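Local coordinates for NAD-dependent epimerase/dehydratase (Bacteroides thetaiotaomicron, PDB 3DHN), which is a putative epimerase or dehydratase of the NAD(P)-binding Rossmann superfamily, possibly an NAD(P)-dependent oxidoreductase, at residues K6-G11 against T32-H37. Residues are numbered along the deposited sequence; the frame is centred on the assembly and turned at random.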
loop_
_atom_site.group_PDB
_atom_site.type_symbol
_atom_site.label_atom_id
_atom_site.label_comp_id
_atom_site.label_asym_id
_atom_site.label_seq_id
_atom_site.Cartn_x
_atom_site.Cartn_y
_atom_site.Cartn_z
ATOM N N LYS A 6 -3.380 15.614 8.405
ATOM C CA LYS A 6 -3.561 15.785 6.968
ATOM C C LYS A 6 -2.738 14.786 6.165
ATOM O O LYS A 6 -1.530 14.659 6.367
ATOM C CB LYS A 6 -3.184 17.206 6.550
ATOM C CG LYS A 6 -4.316 18.220 6.667
ATOM C CD LYS A 6 -3.925 19.533 5.992
ATOM C CE LYS A 6 -3.607 19.318 4.512
ATOM N NZ LYS A 6 -3.007 20.526 3.876
ATOM N N ILE A 7 -3.399 14.091 5.244
ATOM C CA ILE A 7 -2.734 13.091 4.421
ATOM C C ILE A 7 -3.164 13.124 2.961
ATOM O O ILE A 7 -4.233 13.645 2.615
ATOM C CB ILE A 7 -3.007 11.651 4.945
ATOM C CG1 ILE A 7 -4.460 11.253 4.663
ATOM C CG2 ILE A 7 -2.753 11.576 6.443
ATOM C CD1 ILE A 7 -4.810 9.836 5.102
ATOM N N VAL A 8 -2.313 12.563 2.111
ATOM C CA VAL A 8 -2.586 12.462 0.688
ATOM C C VAL A 8 -2.639 10.972 0.362
ATOM O O VAL A 8 -1.777 10.205 0.797
ATOM C CB VAL A 8 -1.469 13.084 -0.155
ATOM C CG1 VAL A 8 -1.859 13.046 -1.626
ATOM C CG2 VAL A 8 -1.198 14.507 0.303
ATOM N N LEU A 9 -3.653 10.565 -0.396
ATOM C CA LEU A 9 -3.805 9.169 -0.785
ATOM C C LEU A 9 -3.670 9.111 -2.301
ATOM O O LEU A 9 -4.556 9.569 -3.030
ATOM C CB LEU A 9 -5.182 8.651 -0.364
ATOM C CG LEU A 9 -5.368 7.194 0.082
ATOM C CD1 LEU A 9 -6.854 6.870 0.004
ATOM C CD2 LEU A 9 -4.575 6.229 -0.779
ATOM N N ILE A 10 -2.556 8.572 -2.779
ATOM C CA ILE A 10 -2.320 8.462 -4.215
ATOM C C ILE A 10 -2.873 7.142 -4.757
ATOM O O ILE A 10 -2.515 6.053 -4.284
ATOM C CB ILE A 10 -0.816 8.572 -4.534
ATOM C CG1 ILE A 10 -0.310 9.969 -4.141
ATOM C CG2 ILE A 10 -0.571 8.316 -6.016
ATOM C CD1 ILE A 10 1.180 10.167 -4.314
ATOM N N GLY A 11 -3.755 7.250 -5.747
ATOM C CA GLY A 11 -4.363 6.072 -6.328
ATOM C C GLY A 11 -5.527 5.630 -5.464
ATOM O O GLY A 11 -5.685 4.442 -5.162
ATOM N N THR A 32 -6.667 14.101 0.920
ATOM C CA THR A 32 -6.596 14.601 -0.441
ATOM C C THR A 32 -6.395 13.348 -1.292
ATOM O O THR A 32 -5.308 12.758 -1.313
ATOM C CB THR A 32 -5.415 15.559 -0.665
ATOM O OG1 THR A 32 -5.594 16.732 0.137
ATOM C CG2 THR A 32 -5.341 15.971 -2.128
ATOM N N ALA A 33 -7.458 12.926 -1.970
ATOM C CA ALA A 33 -7.405 11.741 -2.812
ATOM C C ALA A 33 -7.001 12.115 -4.225
ATOM O O ALA A 33 -7.571 13.027 -4.817
ATOM C CB ALA A 33 -8.763 11.044 -2.821
ATOM N N VAL A 34 -6.016 11.405 -4.762
ATOM C CA VAL A 34 -5.543 11.664 -6.115
ATOM C C VAL A 34 -5.898 10.469 -6.989
ATOM O O VAL A 34 -5.468 9.342 -6.721
ATOM C CB VAL A 34 -4.017 11.879 -6.143
ATOM C CG1 VAL A 34 -3.599 12.423 -7.494
ATOM C CG2 VAL A 34 -3.604 12.831 -5.030
ATOM N N VAL A 35 -6.679 10.718 -8.038
ATOM C CA VAL A 35 -7.119 9.650 -8.935
ATOM C C VAL A 35 -7.121 10.094 -10.394
ATOM O O VAL A 35 -7.029 11.283 -10.682
ATOM C CB VAL A 35 -8.546 9.207 -8.575
ATOM C CG1 VAL A 35 -8.578 8.630 -7.167
ATOM C CG2 VAL A 35 -9.502 10.409 -8.679
ATOM N N ARG A 36 -7.224 9.136 -11.310
ATOM C CA ARG A 36 -7.263 9.459 -12.734
ATOM C C ARG A 36 -8.660 9.875 -13.176
ATOM O O ARG A 36 -8.803 10.670 -14.102
ATOM C CB ARG A 36 -6.827 8.268 -13.594
ATOM C CG ARG A 36 -5.332 8.207 -13.895
ATOM C CD ARG A 36 -5.016 7.084 -14.885
ATOM N NE ARG A 36 -3.580 6.848 -15.010
ATOM C CZ ARG A 36 -3.037 5.934 -15.810
ATOM N NH1 ARG A 36 -3.811 5.166 -16.564
ATOM N NH2 ARG A 36 -1.720 5.781 -15.847
ATOM N N HIS A 37 -9.683 9.335 -12.516
ATOM C CA HIS A 37 -11.074 9.625 -12.862
ATOM C C HIS A 37 -11.882 10.072 -11.643
ATOM O O HIS A 37 -12.523 9.260 -10.976
ATOM C CB HIS A 37 -11.718 8.378 -13.473
ATOM C CG HIS A 37 -11.008 7.861 -14.683
ATOM N ND1 HIS A 37 -11.136 8.439 -15.927
ATOM C CD2 HIS A 37 -10.158 6.817 -14.839
ATOM C CE1 HIS A 37 -10.401 7.770 -16.800
ATOM N NE2 HIS A 37 -9.799 6.781 -16.165
HETATM O O HOH W 1 -5.116 16.450 2.884
#
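The first beta-alpha-beta unit of a Rossmann-type NAD(P)-binding fold brings strand 6-10 alongside strand 30-34, where four backbone hydrogen bonds join Ile7, Leu9 and Gly11 to Thr32 and Val34. The axes of 6-10 and 32-34 run parallel, at 13° to each other, with Val8 beside Thr32, Leu9 beside Ala33 and Ile10 beside Val34. Thr32 N donates to Ile7 O (3.0 Å) and Leu9 N to Thr32 O (2.9 Å). Val34 N donates to Leu9 O at 2.9 Å, and Gly11 N closes the ladder on Val34 O (2.9 Å). A water donates to Ile7 O and also hydrogen-bonds to Thr32 OG1 (2.8 Å), giving that carbonyl a second donor.

Helix 14-25 makes the crossover between the two strands and covers the face bearing Leu9 and Ala33, both of which touch its Leu21. Val8, Ile10, Thr32 and Val34 project from the other face. There Val8 CG1, swung anti to its own nitrogen (chi1 -176°), lies across Val34 CG2 at 3.8 Å, while Ile10 CG1 approaches the same methyl more loosely, at 4.5 Å. Gly11, with a positive phi of 82°, turns the chain out of the strand toward helix 14-25, at the position where Rossmann folds carry their glycine-rich dinucleotide-binding loop.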